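Local coordinates for protein alpha-fucosidase (Bifidobacterium bifidum, PDB 2EAB) that probably removes alpha-1,2-linked L-fucose from glycans by hydrolysis, this chain being the calcium-binding catalytic part of a longer, probably membrane-anchored protein, at residues A[193-198]-A[272-277]; A[246-251]-A[264-269]; A[419-424]-A[481-486]; A[503-508]-A[577-582]; A[777-782]-A[802-807]. All blocks are in the same frame, centred on the assembly; numbering follows the deposited sequence.

How the contacts relate
Contacts 1 and 2 both lie in the N-terminal beta-sandwich, their centres about 10 Å apart. Contact 1 pairs neighbouring strands of the larger sheet, contact 2 packs that sheet on the other one, and the salt bridge from Arg194 to Asp251 ties them together. Contacts 3 and 4, with centres likewise about 10 Å apart, lie within the helical catalytic domain and share the pairs Asn422 OD1 to Tyr578 OH and Thr485 OG1 to Ser504 OG, each 2.6 Å. The Phe419 side chain of contact 3 is about 7 Å from the bound calcium. Contact 5, with its centre about 29 Å from that of contact 3 and about 45 Å from that of contact 1, joins the catalytic and C-terminal domains.

Contact 1: A[193-198]-A[272-277]; sequences ARLTAS and KAVTLY
Arg194 reaches over the backbone of the neighbouring strand to grasp Thr275, its non-hydrogen-bonded partner in an antiparallel pair. Its CG is anti to the backbone N (chi1 176°), and a bend at chi2 (71°) brings the guanidinium back across 273-277. There NH1 donates to Thr275 OG1 at 2.9 Å, with the hydroxyl near the guanidinium plane. The bond is somewhat bent, 145° at the hydrogen. One face of the same flat group lies over Ala273, whose CB is 3.5 Å from Arg194 NH2; a methyl is small enough to let it settle there. NH2 also forms a salt bridge with Asp251, and Tyr316 adds a cation-pi contact. An alanine here would remove the whole guanidinium, which would probably leave the Asp251 carboxylate without its positive mate and Thr275 OG1 without this donor.

Ala193, Leu195, Val274 and Leu276 occupy the other face of the sheet. Leu195 CB rests 3.7 Å from Val274 CG2, and these residues, apart from Ala193, pack against strand 203-208 of the opposing sheet in the beta-sandwich. Backbone bonds fix the register, the shortest including Leu276 N to Ala193 O and Ala197 N to Lys272 O, both 2.8 Å. Beyond them Lys272 runs extended alongside Ala197 O, its CG 3.5 Å from that oxygen.

The chemistry is thus divided between the faces: aliphatic residues, leucine and valine above all, suit the sandwich interior, whereas the polar face places a charged group whose position is set by a hydroxyl, a carboxylate and an aromatic ring together.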
# COMPACT_ATOMS: atom_id res chain seq x y z
N ALA A 193 14.54 -18.53 -14.51
CA ALA A 193 15.45 -19.21 -13.61
C ALA A 193 16.66 -19.66 -14.41
O ALA A 193 16.55 -20.48 -15.33
CB ALA A 193 14.77 -20.39 -12.94
N ARG A 194 17.82 -19.10 -14.06
CA ARG A 194 19.08 -19.44 -14.71
C ARG A 194 19.86 -20.35 -13.77
O ARG A 194 20.18 -19.96 -12.65
CB ARG A 194 19.87 -18.16 -15.01
CG ARG A 194 21.26 -18.37 -15.60
CD ARG A 194 21.19 -18.88 -17.03
NE ARG A 194 22.52 -19.14 -17.57
CZ ARG A 194 22.75 -19.79 -18.71
NH1 ARG A 194 21.74 -20.26 -19.44
NH2 ARG A 194 24.00 -19.99 -19.12
N LEU A 195 20.13 -21.57 -14.22
CA LEU A 195 20.74 -22.60 -13.38
C LEU A 195 22.03 -23.10 -14.01
O LEU A 195 22.06 -23.39 -15.20
CB LEU A 195 19.76 -23.76 -13.18
CG LEU A 195 18.31 -23.41 -12.82
CD1 LEU A 195 17.42 -24.62 -12.92
CD2 LEU A 195 18.23 -22.80 -11.43
N THR A 196 23.09 -23.17 -13.20
CA THR A 196 24.39 -23.64 -13.69
C THR A 196 25.07 -24.62 -12.75
O THR A 196 24.81 -24.64 -11.54
CB THR A 196 25.39 -22.47 -13.96
OG1 THR A 196 25.94 -22.01 -12.72
CG2 THR A 196 24.73 -21.31 -14.71
N ALA A 197 25.94 -25.45 -13.33
CA ALA A 197 26.93 -26.22 -12.58
C ALA A 197 28.31 -25.87 -13.13
O ALA A 197 28.44 -25.55 -14.31
CB ALA A 197 26.65 -27.71 -12.74
N SER A 198 29.33 -25.91 -12.27
CA SER A 198 30.68 -25.50 -12.65
C SER A 198 31.40 -26.53 -13.53
O SER A 198 32.36 -26.20 -14.23
CB SER A 198 31.52 -25.19 -11.42
OG SER A 198 31.63 -26.32 -10.58
N LYS A 272 25.05 -28.45 -18.27
CA LYS A 272 25.96 -27.56 -17.55
C LYS A 272 25.24 -26.28 -17.15
O LYS A 272 25.42 -25.78 -16.03
CB LYS A 272 27.20 -27.24 -18.40
CG LYS A 272 28.33 -26.59 -17.61
CD LYS A 272 29.48 -26.19 -18.51
CE LYS A 272 30.61 -25.58 -17.69
NZ LYS A 272 31.74 -25.11 -18.55
N ALA A 273 24.43 -25.74 -18.06
CA ALA A 273 23.66 -24.53 -17.81
C ALA A 273 22.32 -24.58 -18.54
O ALA A 273 22.24 -25.04 -19.68
CB ALA A 273 24.44 -23.30 -18.22
N VAL A 274 21.27 -24.11 -17.86
CA VAL A 274 19.93 -24.07 -18.43
C VAL A 274 19.22 -22.76 -18.06
O VAL A 274 19.49 -22.17 -17.02
CB VAL A 274 19.05 -25.28 -17.98
CG1 VAL A 274 19.67 -26.61 -18.38
CG2 VAL A 274 18.79 -25.25 -16.48
N THR A 275 18.31 -22.33 -18.93
CA THR A 275 17.41 -21.23 -18.62
C THR A 275 15.98 -21.74 -18.66
O THR A 275 15.56 -22.37 -19.64
CB THR A 275 17.57 -20.04 -19.60
OG1 THR A 275 18.95 -19.67 -19.68
CG2 THR A 275 16.75 -18.83 -19.13
N LEU A 276 15.24 -21.48 -17.59
CA LEU A 276 13.82 -21.77 -17.52
C LEU A 276 13.05 -20.48 -17.74
O LEU A 276 13.35 -19.46 -17.13
CB LEU A 276 13.45 -22.36 -16.16
CG LEU A 276 13.55 -23.87 -15.94
CD1 LEU A 276 14.91 -24.46 -16.32
CD2 LEU A 276 13.22 -24.20 -14.49
N TYR A 277 12.07 -20.54 -18.63
CA TYR A 277 11.13 -19.44 -18.83
C TYR A 277 9.77 -19.88 -18.31
O TYR A 277 9.22 -20.90 -18.75
CB TYR A 277 11.06 -19.04 -20.30
CG TYR A 277 12.36 -18.49 -20.83
CD1 TYR A 277 12.72 -17.16 -20.60
CD2 TYR A 277 13.25 -19.31 -21.53
CE1 TYR A 277 13.93 -16.65 -21.07
CE2 TYR A 277 14.46 -18.81 -22.01
CZ TYR A 277 14.78 -17.48 -21.78
OH TYR A 277 15.98 -16.98 -22.24
O HOH W 1 32.91 -23.60 -15.76

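Contact 2: A[246-251]-A[264-269]; sequences IKVVLD and ASLKVS
Val248 sends its two methyls to different residues of 264-269. The bond to its CB is aimed at the other segment, and from there the side chain forks. CG1, anti to the backbone N (chi1 -177°), meets Val268 CG2 at 3.7 Å, while CG2, beside the backbone N, meets Leu266 CD2 at 3.8 Å. A beta-branched residue suits this place because both branches begin at CB and can serve two partners at once without a long, flexible stem.

The two short strands run almost the same way, 14° apart, with their axes 9.5 Å from each other. That spacing is too wide for backbone pairing and is what side chains need when one sheet lies on another: strand 241-250 belongs to the larger antiparallel sheet of the N-terminal beta-sandwich and strand 266-271 to the smaller. Leu257 of the smaller sheet touches Val248, Leu266 and Val268 alike.

Farther along, Val268 uses its other methyl. CG1 lies 4.0 Å from Leu250 CD2, the two side chains passing head to tail. Leu266 reaches its place with a chi1 of -138°, away from the staggered positions, and CD2 is the methyl it lends to Val248.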
# COMPACT_ATOMS: atom_id res chain seq x y z
N ILE A 246 6.34 -23.91 -18.06
CA ILE A 246 7.78 -23.82 -17.88
C ILE A 246 8.45 -24.37 -19.12
O ILE A 246 8.29 -25.55 -19.46
CB ILE A 246 8.28 -24.59 -16.63
CG1 ILE A 246 7.56 -24.11 -15.36
CG2 ILE A 246 9.81 -24.46 -16.51
CD1 ILE A 246 8.05 -24.74 -14.06
N LYS A 247 9.18 -23.51 -19.82
CA LYS A 247 9.95 -23.89 -20.99
C LYS A 247 11.41 -24.01 -20.59
O LYS A 247 12.01 -23.06 -20.08
CB LYS A 247 9.77 -22.83 -22.09
CG LYS A 247 10.46 -23.15 -23.41
CD LYS A 247 10.28 -22.01 -24.39
CE LYS A 247 10.88 -22.33 -25.75
NZ LYS A 247 10.17 -23.42 -26.46
N VAL A 248 11.98 -25.20 -20.81
CA VAL A 248 13.35 -25.50 -20.39
C VAL A 248 14.29 -25.42 -21.60
O VAL A 248 14.14 -26.18 -22.56
CB VAL A 248 13.44 -26.90 -19.72
CG1 VAL A 248 14.85 -27.18 -19.24
CG2 VAL A 248 12.46 -27.00 -18.56
N VAL A 249 15.25 -24.50 -21.54
CA VAL A 249 16.18 -24.28 -22.65
C VAL A 249 17.61 -24.63 -22.23
O VAL A 249 18.22 -23.94 -21.41
CB VAL A 249 16.10 -22.82 -23.19
CG1 VAL A 249 16.97 -22.66 -24.44
CG2 VAL A 249 14.66 -22.44 -23.50
N LEU A 250 18.15 -25.70 -22.82
CA LEU A 250 19.52 -26.13 -22.57
C LEU A 250 20.51 -25.25 -23.32
O LEU A 250 20.30 -24.96 -24.50
CB LEU A 250 19.72 -27.59 -23.01
CG LEU A 250 18.82 -28.71 -22.48
CD1 LEU A 250 19.04 -29.97 -23.30
CD2 LEU A 250 19.09 -28.99 -21.01
N ASP A 251 21.58 -24.85 -22.65
CA ASP A 251 22.67 -24.13 -23.30
C ASP A 251 23.31 -24.98 -24.38
O ASP A 251 23.64 -26.14 -24.15
CB ASP A 251 23.74 -23.72 -22.28
CG ASP A 251 23.48 -22.37 -21.66
OD1 ASP A 251 22.31 -21.93 -21.61
OD2 ASP A 251 24.46 -21.74 -21.21
N ALA A 264 4.53 -35.77 -14.98
CA ALA A 264 4.07 -34.47 -14.50
C ALA A 264 5.25 -33.55 -14.21
O ALA A 264 5.16 -32.62 -13.40
CB ALA A 264 3.20 -34.64 -13.26
N SER A 265 6.37 -33.81 -14.89
CA SER A 265 7.61 -33.07 -14.68
C SER A 265 8.54 -33.22 -15.87
O SER A 265 8.32 -34.04 -16.76
CB SER A 265 8.30 -33.56 -13.40
OG SER A 265 8.67 -34.92 -13.51
N LEU A 266 9.59 -32.40 -15.89
CA LEU A 266 10.60 -32.43 -16.93
C LEU A 266 11.94 -32.74 -16.28
O LEU A 266 12.26 -32.21 -15.21
CB LEU A 266 10.63 -31.09 -17.66
CG LEU A 266 10.76 -30.95 -19.18
CD1 LEU A 266 10.29 -32.17 -19.96
CD2 LEU A 266 9.99 -29.71 -19.63
N LYS A 267 12.71 -33.62 -16.92
CA LYS A 267 14.00 -34.05 -16.39
C LYS A 267 15.15 -33.48 -17.22
O LYS A 267 15.19 -33.66 -18.44
CB LYS A 267 14.08 -35.58 -16.35
CG LYS A 267 15.33 -36.14 -15.67
CD LYS A 267 15.41 -37.64 -15.86
CE LYS A 267 16.58 -38.23 -15.09
NZ LYS A 267 16.68 -39.71 -15.29
N VAL A 268 16.06 -32.78 -16.55
CA VAL A 268 17.29 -32.29 -17.16
C VAL A 268 18.43 -33.18 -16.69
O VAL A 268 18.63 -33.36 -15.49
CB VAL A 268 17.57 -30.81 -16.78
CG1 VAL A 268 18.94 -30.37 -17.28
CG2 VAL A 268 16.48 -29.91 -17.33
N SER A 269 19.16 -33.75 -17.64
CA SER A 269 20.29 -34.62 -17.33
C SER A 269 21.52 -34.25 -18.14
O SER A 269 21.41 -33.84 -19.30
CB SER A 269 19.92 -36.09 -17.56
OG SER A 269 19.59 -36.32 -18.92

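Contact 3: A[419-424]-A[481-486]; sequences FHMNVN and YMAHTE. With EDO (1,2-ethanediol), chain D.
Two carbonyl oxygens, Phe419 O and Thr485 O, face each other at 3.2 Å with no proton to share. Thr485 O instead receives Met421 N at 2.8 Å, in a bond close to straight (165°). The bond stands beside the non-hydrogen-bonded pair His420 and Glu486, part of a very short two-stranded antiparallel sheet.

The His420 ring meets 481-486 obliquely: ND1 is 3.6 Å from Thr485 CG2, and NE2 lies 3.8 Å from Glu486 CG. The histidine and glutamate side chains point the same way, with ring and carboxylate planes 72° apart, and Glu486 OE1 is bonded to Gln133. Thr485 suits its place by being two-faced. Its methyl serves the histidine, while OG1, beside the backbone N, shares water 2 with Asn422 ND2, 2.9 Å from that nitrogen, and also bonds Ser504 OG. Asn422 OD1 bonds Tyr578 OH, and a 1,2-ethanediol lies against the asparagine amide, perhaps marking a pocket. Met421 adds an apolar touch, its CE 4.1 Å from Ala483 CB.

Val423 occupies the N-cap position of helix 424-428, Trp510 of helix 507-520 borders Asn422, and Phe419, whose side chain is about 7 Å from the calcium, meets the rings of Trp80 and Tyr447.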
# COMPACT_ATOMS: atom_id res chain seq x y z
N PHE A 419 -8.00 -6.93 -0.31
CA PHE A 419 -7.86 -5.48 -0.37
C PHE A 419 -8.61 -4.93 0.83
O PHE A 419 -9.84 -4.88 0.84
CB PHE A 419 -8.37 -4.96 -1.72
CG PHE A 419 -7.70 -5.61 -2.89
CD1 PHE A 419 -8.36 -6.58 -3.63
CD2 PHE A 419 -6.37 -5.30 -3.21
CE1 PHE A 419 -7.73 -7.21 -4.70
CE2 PHE A 419 -5.73 -5.93 -4.28
CZ PHE A 419 -6.42 -6.89 -5.02
N HIS A 420 -7.86 -4.55 1.87
CA HIS A 420 -8.44 -4.11 3.14
C HIS A 420 -8.37 -2.60 3.16
O HIS A 420 -7.30 -2.02 3.38
CB HIS A 420 -7.67 -4.69 4.34
CG HIS A 420 -8.48 -5.65 5.15
ND1 HIS A 420 -8.95 -5.38 6.42
CD2 HIS A 420 -8.90 -6.90 4.86
CE1 HIS A 420 -9.63 -6.43 6.87
NE2 HIS A 420 -9.62 -7.36 5.94
N MET A 421 -9.51 -1.96 2.92
CA MET A 421 -9.53 -0.57 2.49
C MET A 421 -9.88 0.42 3.60
O MET A 421 -10.37 1.51 3.34
CB MET A 421 -10.47 -0.43 1.28
CG MET A 421 -10.14 0.72 0.34
SD MET A 421 -11.02 0.59 -1.22
CE MET A 421 -12.67 1.08 -0.70
N ASN A 422 -9.58 0.05 4.84
CA ASN A 422 -9.76 0.98 5.96
C ASN A 422 -8.48 1.15 6.77
O ASN A 422 -8.51 1.24 8.00
CB ASN A 422 -10.96 0.57 6.84
CG ASN A 422 -11.63 1.77 7.51
OD1 ASN A 422 -11.42 2.93 7.14
ND2 ASN A 422 -12.46 1.49 8.51
N VAL A 423 -7.36 1.16 6.04
CA VAL A 423 -6.01 1.60 6.44
C VAL A 423 -4.94 0.86 5.63
O VAL A 423 -3.91 1.44 5.29
CB VAL A 423 -5.68 1.53 7.97
CG1 VAL A 423 -5.60 0.10 8.48
CG2 VAL A 423 -4.38 2.29 8.28
N ASN A 424 -5.18 -0.42 5.34
CA ASN A 424 -4.12 -1.27 4.83
C ASN A 424 -3.76 -0.98 3.38
O ASN A 424 -2.60 -0.74 3.06
CB ASN A 424 -4.47 -2.75 5.00
CG ASN A 424 -4.84 -3.11 6.42
OD1 ASN A 424 -3.98 -3.49 7.23
ND2 ASN A 424 -6.10 -2.96 6.75
N TYR A 481 -21.04 5.84 -5.49
CA TYR A 481 -20.57 4.48 -5.34
C TYR A 481 -20.10 4.30 -3.90
O TYR A 481 -19.42 5.16 -3.34
CB TYR A 481 -19.48 4.13 -6.37
CG TYR A 481 -18.33 5.11 -6.42
CD1 TYR A 481 -17.11 4.80 -5.85
CD2 TYR A 481 -18.47 6.36 -7.04
CE1 TYR A 481 -16.05 5.69 -5.88
CE2 TYR A 481 -17.42 7.27 -7.08
CZ TYR A 481 -16.21 6.93 -6.49
OH TYR A 481 -15.16 7.82 -6.52
N MET A 482 -20.49 3.18 -3.31
CA MET A 482 -20.22 2.89 -1.92
C MET A 482 -19.45 1.58 -1.83
O MET A 482 -19.78 0.61 -2.52
CB MET A 482 -21.54 2.79 -1.15
CG MET A 482 -21.38 2.53 0.33
SD MET A 482 -22.97 2.22 1.13
CE MET A 482 -23.15 3.66 2.19
N ALA A 483 -18.42 1.56 -0.99
CA ALA A 483 -17.68 0.34 -0.68
C ALA A 483 -17.18 0.46 0.75
O ALA A 483 -17.19 1.54 1.34
CB ALA A 483 -16.53 0.13 -1.65
N HIS A 484 -16.72 -0.67 1.29
CA HIS A 484 -16.43 -0.76 2.71
C HIS A 484 -15.00 -1.26 2.96
O HIS A 484 -14.09 -0.88 2.21
CB HIS A 484 -17.55 -1.57 3.36
CG HIS A 484 -18.85 -0.84 3.39
ND1 HIS A 484 -19.78 -0.85 2.37
CD2 HIS A 484 -19.34 -0.00 4.33
CE1 HIS A 484 -20.80 -0.07 2.70
NE2 HIS A 484 -20.55 0.45 3.89
N THR A 485 -14.77 -2.04 4.02
CA THR A 485 -13.41 -2.46 4.36
C THR A 485 -12.91 -3.61 3.49
O THR A 485 -11.91 -3.49 2.80
CB THR A 485 -13.28 -2.83 5.86
OG1 THR A 485 -13.48 -1.66 6.66
CG2 THR A 485 -11.91 -3.40 6.16
N GLU A 486 -13.61 -4.74 3.56
CA GLU A 486 -13.16 -5.94 2.88
C GLU A 486 -13.57 -5.90 1.42
O GLU A 486 -14.75 -5.94 1.11
CB GLU A 486 -13.73 -7.19 3.54
CG GLU A 486 -13.34 -7.36 4.99
CD GLU A 486 -13.70 -8.73 5.51
OE1 GLU A 486 -14.75 -9.28 5.09
OE2 GLU A 486 -12.94 -9.26 6.34
C1 EDO D . -8.64 3.68 10.66
O1 EDO D . -8.22 3.29 12.06
C2 EDO D . -9.92 2.80 10.35
O2 EDO D . -9.50 1.37 10.22
O HOH W 2 -13.54 -1.10 9.41

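Contact 4: A[503-508]-A[577-582]; sequences WSPAAV and TYESSL
Ala506 sets its CB against the helix that begins at Thr577, 3.8 Å from Leu582 CD1 and 4.0 Å from Glu579 CG. A methyl suits the spot: it lies at the corner of the type I turn from Ser504 to Ala507, where the CA atoms of Ala506 and Glu579 come within 5.9 Å. Leu582 also lays CD1 on the Ala506 carbonyl, and Tyr578 brings its hydroxyl up to Ser504 CB, with OH 3.9 Å from that carbon. The tyrosine CG is anti to its own backbone N (chi1 155°), which carries the ring across toward the turn.

Water joins the polar atoms. Water 4 accepts from Ala506 N and donates to Tyr578 OH and to Glu579 OE2, the last at 2.7 Å. Water 3 lies in the plane of the Trp503 indole at its edge, 2.9 Å from NE1, and is also bonded to Glu579 OE2. Pro505 CD lies over one face of that indole, toward its rim.

Beyond the two segments, Glu579 OE1 is bonded to Thr560. The buried carboxylate is therefore linked to the turn through ordered water. No direct polar bond joins the segments; their direct contacts are mostly made by aliphatic carbons, some against oxygen, a polar web laid beside a largely apolar seam in the catalytic domain.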
# COMPACT_ATOMS: atom_id res chain seq x y z
N TRP A 503 -18.71 -2.47 8.26
CA TRP A 503 -19.28 -1.23 7.73
C TRP A 503 -18.29 -0.09 7.88
O TRP A 503 -17.86 0.22 8.99
CB TRP A 503 -20.58 -0.89 8.46
CG TRP A 503 -21.19 0.42 8.07
CD1 TRP A 503 -20.90 1.65 8.58
CD2 TRP A 503 -22.20 0.63 7.07
NE1 TRP A 503 -21.68 2.61 7.97
CE2 TRP A 503 -22.48 2.01 7.04
CE3 TRP A 503 -22.91 -0.22 6.22
CZ2 TRP A 503 -23.43 2.57 6.18
CZ3 TRP A 503 -23.85 0.33 5.35
CH2 TRP A 503 -24.09 1.71 5.34
N SER A 504 -17.92 0.53 6.76
CA SER A 504 -17.01 1.66 6.78
C SER A 504 -17.03 2.39 5.45
O SER A 504 -16.06 2.33 4.71
CB SER A 504 -15.59 1.19 7.09
OG SER A 504 -15.11 0.33 6.06
N PRO A 505 -18.13 3.09 5.15
CA PRO A 505 -18.23 3.71 3.83
C PRO A 505 -17.25 4.84 3.59
O PRO A 505 -17.01 5.20 2.44
CB PRO A 505 -19.67 4.21 3.78
CG PRO A 505 -20.07 4.39 5.20
CD PRO A 505 -19.34 3.33 5.96
N ALA A 506 -16.67 5.41 4.66
CA ALA A 506 -15.64 6.43 4.48
C ALA A 506 -14.34 5.85 3.93
O ALA A 506 -13.41 6.60 3.61
CB ALA A 506 -15.41 7.20 5.77
N ALA A 507 -14.28 4.52 3.81
CA ALA A 507 -13.16 3.86 3.14
C ALA A 507 -12.96 4.39 1.72
O ALA A 507 -11.82 4.48 1.24
CB ALA A 507 -13.40 2.36 3.10
N VAL A 508 -14.06 4.73 1.04
CA VAL A 508 -13.95 5.25 -0.33
C VAL A 508 -13.36 6.67 -0.35
O VAL A 508 -12.35 6.89 -1.00
CB VAL A 508 -15.28 5.11 -1.13
CG1 VAL A 508 -15.16 5.79 -2.49
CG2 VAL A 508 -15.63 3.65 -1.29
N THR A 577 -15.06 11.82 14.54
CA THR A 577 -13.93 12.55 14.00
C THR A 577 -13.27 11.80 12.84
O THR A 577 -12.85 12.41 11.85
CB THR A 577 -12.92 12.85 15.10
OG1 THR A 577 -13.61 13.58 16.12
CG2 THR A 577 -11.73 13.66 14.59
N TYR A 578 -13.21 10.47 12.96
CA TYR A 578 -12.70 9.60 11.90
C TYR A 578 -13.40 9.89 10.56
O TYR A 578 -12.76 10.29 9.58
CB TYR A 578 -12.87 8.14 12.36
CG TYR A 578 -12.98 7.10 11.27
CD1 TYR A 578 -11.92 6.84 10.40
CD2 TYR A 578 -14.15 6.36 11.12
CE1 TYR A 578 -12.03 5.89 9.39
CE2 TYR A 578 -14.27 5.41 10.12
CZ TYR A 578 -13.22 5.18 9.26
OH TYR A 578 -13.39 4.24 8.26
N GLU A 579 -14.72 9.75 10.53
CA GLU A 579 -15.45 9.94 9.27
C GLU A 579 -15.49 11.39 8.81
O GLU A 579 -15.33 11.66 7.62
CB GLU A 579 -16.86 9.36 9.34
CG GLU A 579 -16.89 7.84 9.43
CD GLU A 579 -18.19 7.22 8.95
OE1 GLU A 579 -19.17 7.94 8.68
OE2 GLU A 579 -18.24 5.97 8.84
N SER A 580 -15.69 12.31 9.75
CA SER A 580 -15.72 13.72 9.38
C SER A 580 -14.39 14.22 8.85
O SER A 580 -14.36 15.03 7.92
CB SER A 580 -16.21 14.60 10.53
OG SER A 580 -17.58 14.33 10.77
N SER A 581 -13.29 13.73 9.42
CA SER A 581 -11.96 14.11 8.92
C SER A 581 -11.76 13.63 7.49
O SER A 581 -11.21 14.36 6.66
CB SER A 581 -10.86 13.56 9.82
OG SER A 581 -10.91 14.15 11.10
N LEU A 582 -12.22 12.42 7.22
CA LEU A 582 -12.10 11.85 5.88
C LEU A 582 -12.99 12.57 4.87
O LEU A 582 -12.56 12.85 3.75
CB LEU A 582 -12.42 10.35 5.90
CG LEU A 582 -11.35 9.48 6.56
CD1 LEU A 582 -11.82 8.05 6.64
CD2 LEU A 582 -10.01 9.57 5.84
O HOH W 3 -21.04 5.39 8.55
O HOH W 4 -16.34 4.61 7.40

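Contact 5: A[777-782]-A[802-807]; sequences DEMLLQ and LPALPD. With EDO (1,2-ethanediol), chain G.
Gln782 NE2 is held by two carbonyls while it lies on a proline: it donates to Glu778 O at 2.8 Å and also to Ala733 O, and Pro803 CG sits 3.4 Å from it. The extended side chain runs back along the last turn of helix 767-780, and Glu778 O is near the plane of its amide, although the nitrogen itself stands above the plane of that carbonyl. A leucine here would still have carbon to set against Pro803 but would probably leave Glu778 O and Ala733 O without this donor.

At the end of the helix, just before Gln782, 802-807 takes up carbonyls of its last turn. Ala804 N bonds Met779 O at 3.0 Å. Leu802 N bonds Leu780 O at 2.9 Å, from well above the carbonyl plane (54°). Pro803, which lies between these donors, has no N-H to offer and fills the step with its ring, CD coming 3.2 Å from Met779 O. Proline suits the place, being apolar and rigid where no third donor is used.

Sulfur and methyl contacts continue outward. Met779 CG is anti to the carbonyl carbon (chi1 -78°) and chi2 is extended, which carries SD to 3.6 Å from Pro806 CG, the two side chains crossing at about a right angle. Leu780 CD2 touches Leu802 CD2 at 3.8 Å and also meets Leu805.

This is a seam between the catalytic and C-terminal domains. Strand 781-782 leaves the helix and pairs with strand 799-801, Trp829 of strand 823-830 touches Leu780, Leu802 and Leu805, and helix 738-751 packs on Met779 and Pro806.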
# COMPACT_ATOMS: atom_id res chain seq x y z
N ASP A 777 10.36 8.77 4.56
CA ASP A 777 10.17 9.90 3.65
C ASP A 777 9.64 11.11 4.41
O ASP A 777 10.17 12.21 4.23
CB ASP A 777 9.21 9.55 2.51
CG ASP A 777 9.86 8.71 1.43
OD1 ASP A 777 11.05 8.38 1.55
OD2 ASP A 777 9.17 8.38 0.43
N GLU A 778 8.63 10.91 5.25
CA GLU A 778 8.01 12.02 5.97
C GLU A 778 8.94 12.65 7.00
O GLU A 778 8.80 13.83 7.32
CB GLU A 778 6.69 11.60 6.63
CG GLU A 778 5.60 11.13 5.65
CD GLU A 778 5.05 12.22 4.74
OE1 GLU A 778 4.64 13.29 5.23
OE2 GLU A 778 5.00 11.98 3.51
N MET A 779 9.91 11.90 7.52
CA MET A 779 10.92 12.49 8.39
C MET A 779 11.83 13.46 7.65
O MET A 779 12.24 14.49 8.19
CB MET A 779 11.76 11.41 9.07
CG MET A 779 11.06 10.75 10.24
SD MET A 779 12.16 9.80 11.29
CE MET A 779 12.09 8.31 10.33
N LEU A 780 12.13 13.12 6.40
CA LEU A 780 13.11 13.87 5.61
C LEU A 780 12.48 14.94 4.73
O LEU A 780 13.16 15.91 4.35
CB LEU A 780 13.96 12.92 4.77
CG LEU A 780 14.65 11.80 5.54
CD1 LEU A 780 15.41 10.91 4.58
CD2 LEU A 780 15.57 12.34 6.63
N LEU A 781 11.20 14.79 4.42
CA LEU A 781 10.50 15.68 3.50
C LEU A 781 9.01 15.63 3.76
O LEU A 781 8.42 14.54 3.78
CB LEU A 781 10.77 15.26 2.05
CG LEU A 781 9.96 15.98 0.97
CD1 LEU A 781 10.32 17.46 0.89
CD2 LEU A 781 10.14 15.32 -0.38
N GLN A 782 8.39 16.79 3.96
CA GLN A 782 6.94 16.88 3.97
C GLN A 782 6.52 17.92 2.95
O GLN A 782 7.28 18.84 2.64
CB GLN A 782 6.41 17.20 5.37
CG GLN A 782 6.42 15.98 6.28
CD GLN A 782 6.28 16.29 7.76
OE1 GLN A 782 5.59 17.24 8.15
NE2 GLN A 782 6.91 15.47 8.60
N LEU A 802 13.56 18.35 5.82
CA LEU A 802 13.96 17.80 7.12
C LEU A 802 13.03 18.20 8.27
O LEU A 802 13.48 18.76 9.27
CB LEU A 802 15.43 18.13 7.42
CG LEU A 802 16.44 17.59 6.41
CD1 LEU A 802 17.83 18.14 6.69
CD2 LEU A 802 16.46 16.06 6.37
N PRO A 803 11.72 17.93 8.12
CA PRO A 803 10.73 18.34 9.12
C PRO A 803 10.75 17.54 10.43
O PRO A 803 10.25 18.03 11.44
CB PRO A 803 9.40 18.11 8.40
CG PRO A 803 9.70 16.99 7.46
CD PRO A 803 11.09 17.25 6.97
N ALA A 804 11.30 16.33 10.40
CA ALA A 804 11.33 15.49 11.60
C ALA A 804 12.58 14.62 11.58
O ALA A 804 12.52 13.39 11.59
CB ALA A 804 10.06 14.65 11.72
N LEU A 805 13.73 15.30 11.54
CA LEU A 805 15.02 14.63 11.47
C LEU A 805 15.42 14.13 12.85
O LEU A 805 15.51 14.92 13.79
CB LEU A 805 16.07 15.60 10.93
CG LEU A 805 17.51 15.08 10.85
CD1 LEU A 805 17.65 14.03 9.76
CD2 LEU A 805 18.46 16.23 10.61
N PRO A 806 15.66 12.81 12.98
CA PRO A 806 16.07 12.28 14.28
C PRO A 806 17.48 12.73 14.65
O PRO A 806 18.35 12.81 13.79
CB PRO A 806 16.07 10.76 14.06
CG PRO A 806 15.31 10.54 12.80
CD PRO A 806 15.54 11.75 11.97
N ASP A 807 17.69 12.99 15.94
CA ASP A 807 19.04 13.29 16.44
C ASP A 807 19.99 12.11 16.18
O ASP A 807 21.21 12.31 16.07
CB ASP A 807 19.01 13.63 17.93
CG ASP A 807 18.26 14.92 18.23
OD1 ASP A 807 18.01 15.73 17.30
OD2 ASP A 807 17.91 15.14 19.41
C1 EDO G . 1.45 11.31 3.20
O1 EDO G . 2.29 12.56 3.18
C2 EDO G . 1.99 10.41 2.02
O2 EDO G . 1.86 11.18 0.80